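Local atomic coordinates of PROTEIN (hypothetical protein EF0366) (Enterococcus faecalis, PDB entry 1VPY), a protein that is of unknown function but belongs to the DUF72 family, adopts a TIM alpha/beta barrel fold and carries bound zinc ions in the crystal. Residues A[131-134]-A[135-138]. Sequence-based numbering, arbitrary orientation.
Sequences NVAY and LQKI
The ring of Tyr-134 is approached from one side of its plane by the side chains of Lys-137 and Ile-138, one turn further along helix 129-141, the helix that links strands 114-120 and 147-150 in a beta-alpha-beta unit of the TIM barrel. Lys-137 crosses the tyrosine at about a right angle, bringing CE to 3.6 Å from Tyr-134 CD1. Nearer CE2, on the same side of the ring plane, Ile-138 crosses at a slant, and its CD1 packs 3.7 Å from Tyr-134 CE2. The tyrosine ring meets both neighbours because its CG stands anti to the backbone N (chi1 -177°), which swings the ring outward from the helix and slightly forward, where the side chains three and four residues on can reach it. Lys-137 bends at chi3 (-78°), and its ammonium group forms a salt bridge with Glu-94 of helix 94-104, while Tyr-134 OH is hydrogen-bonded to the carbonyl oxygen of Ile-81. Both polar ends thus tie this helix to neighbouring parts of the chain.

Around the helix from the tyrosine, Leu-135 and Val-132 touch Phe-168 of helix 162-171, and Leu-135 also meets Phe-121. Gln-136 extends back along the preceding turn, its OE1 3.8 Å from Ala-133 CA. Beneath these side chains runs the i to i+4 backbone ladder. Gln-136 N meets Val-132 O at 3.1 Å, whereas Lys-137 N to Ala-133 O is weak at 3.4 Å. The same pattern links the backbones of Tyr-134 and Ile-138, Ile-138 N to Tyr-134 O being 3.0 Å.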
ATOM      1  N   ASN A 131       7.143   3.917 -19.070  1.00 40.83           N
ATOM      2  CA  ASN A 131       6.312   3.990 -17.882  1.00 40.84           C
ATOM      3  C   ASN A 131       6.927   4.633 -16.641  1.00 40.57           C
ATOM      4  O   ASN A 131       6.282   4.734 -15.596  1.00 40.48           O
ATOM      5  CB  ASN A 131       5.575   2.664 -17.610  1.00 41.17           C
ATOM      6  CG  ASN A 131       6.508   1.483 -17.449  1.00 41.81           C
ATOM      7  OD1 ASN A 131       7.570   1.588 -16.832  1.00 42.58           O
ATOM      8  ND2 ASN A 131       6.101   0.336 -17.988  1.00 42.23           N
ATOM      9  N   VAL A 132       8.177   5.077 -16.767  1.00 40.22           N
ATOM     10  CA  VAL A 132       8.725   6.091 -15.863  1.00 39.71           C
ATOM     11  C   VAL A 132       7.922   7.372 -16.137  1.00 39.65           C
ATOM     12  O   VAL A 132       7.421   8.015 -15.206  1.00 39.57           O
ATOM     13  CB  VAL A 132      10.252   6.318 -16.088  1.00 39.67           C
ATOM     14  CG1 VAL A 132      10.711   7.653 -15.514  1.00 39.18           C
ATOM     15  CG2 VAL A 132      11.068   5.175 -15.492  1.00 39.36           C
ATOM     16  N   ALA A 133       7.782   7.704 -17.424  1.00 39.31           N
ATOM     17  CA  ALA A 133       6.952   8.824 -17.878  1.00 39.12           C
ATOM     18  C   ALA A 133       5.463   8.633 -17.561  1.00 38.99           C
ATOM     19  O   ALA A 133       4.691   9.594 -17.607  1.00 38.98           O
ATOM     20  CB  ALA A 133       7.153   9.071 -19.371  1.00 39.03           C
ATOM     21  N   TYR A 134       5.065   7.398 -17.254  1.00 38.75           N
ATOM     22  CA  TYR A 134       3.718   7.129 -16.757  1.00 38.53           C
ATOM     23  C   TYR A 134       3.616   7.418 -15.265  1.00 38.48           C
ATOM     24  O   TYR A 134       2.571   7.866 -14.791  1.00 38.56           O
ATOM     25  CB  TYR A 134       3.275   5.688 -17.045  1.00 38.56           C
ATOM     26  CG  TYR A 134       1.851   5.402 -16.604  1.00 38.33           C
ATOM     27  CD1 TYR A 134       0.770   5.745 -17.416  1.00 38.51           C
ATOM     28  CD2 TYR A 134       1.587   4.802 -15.372  1.00 38.04           C
ATOM     29  CE1 TYR A 134      -0.536   5.500 -17.016  1.00 38.26           C
ATOM     30  CE2 TYR A 134       0.281   4.550 -14.961  1.00 37.91           C
ATOM     31  CZ  TYR A 134      -0.772   4.905 -15.790  1.00 38.49           C
ATOM     32  OH  TYR A 134      -2.063   4.666 -15.404  1.00 38.81           O
ATOM     33  N   LEU A 135       4.694   7.151 -14.525  1.00 38.34           N
ATOM     34  CA  LEU A 135       4.741   7.468 -13.095  1.00 38.16           C
ATOM     35  C   LEU A 135       4.682   8.977 -12.874  1.00 38.32           C
ATOM     36  O   LEU A 135       4.140   9.447 -11.872  1.00 38.29           O
ATOM     37  CB  LEU A 135       5.988   6.878 -12.430  1.00 38.01           C
ATOM     38  CG  LEU A 135       6.099   5.356 -12.277  1.00 37.50           C
ATOM     39  CD1 LEU A 135       7.364   4.982 -11.523  1.00 36.98           C
ATOM     40  CD2 LEU A 135       4.889   4.770 -11.585  1.00 37.02           C
ATOM     41  N   GLN A 136       5.230   9.730 -13.825  1.00 38.40           N
ATOM     42  CA  GLN A 136       5.132  11.181 -13.803  1.00 38.53           C
ATOM     43  C   GLN A 136       3.695  11.624 -14.043  1.00 38.75           C
ATOM     44  O   GLN A 136       3.222  12.559 -13.397  1.00 38.75           O
ATOM     45  CB  GLN A 136       6.096  11.811 -14.811  1.00 38.49           C
ATOM     46  CG  GLN A 136       7.557  11.618 -14.423  1.00 38.46           C
ATOM     47  CD  GLN A 136       8.533  12.198 -15.420  1.00 38.32           C
ATOM     48  OE1 GLN A 136       8.303  12.171 -16.630  1.00 39.05           O
ATOM     49  NE2 GLN A 136       9.647  12.713 -14.916  1.00 37.65           N
ATOM     50  N   LYS A 137       2.998  10.935 -14.947  1.00 39.02           N
ATOM     51  CA  LYS A 137       1.567  11.175 -15.174  1.00 39.59           C
ATOM     52  C   LYS A 137       0.739  10.906 -13.912  1.00 39.79           C
ATOM     53  O   LYS A 137      -0.209  11.643 -13.622  1.00 40.01           O
ATOM     54  CB  LYS A 137       1.027  10.351 -16.355  1.00 39.54           C
ATOM     55  CG  LYS A 137       1.524  10.801 -17.739  1.00 40.05           C
ATOM     56  CD  LYS A 137       0.595  10.340 -18.866  1.00 40.06           C
ATOM     57  CE  LYS A 137       0.792   8.870 -19.229  1.00 40.69           C
ATOM     58  NZ  LYS A 137      -0.385   8.329 -19.976  1.00 40.73           N
ATOM     59  N   ILE A 138       1.104   9.857 -13.169  1.00 39.89           N
ATOM     60  CA  ILE A 138       0.464   9.542 -11.890  1.00 39.98           C
ATOM     61  C   ILE A 138       0.598  10.717 -10.923  1.00 40.24           C
ATOM     62  O   ILE A 138      -0.384  11.131 -10.302  1.00 40.14           O
ATOM     63  CB  ILE A 138       1.068   8.269 -11.227  1.00 39.94           C
ATOM     64  CG1 ILE A 138       0.783   7.013 -12.059  1.00 39.36           C
ATOM     65  CG2 ILE A 138       0.556   8.101  -9.790  1.00 39.70           C
ATOM     66  CD1 ILE A 138      -0.655   6.535 -12.019  1.00 38.44           C
TER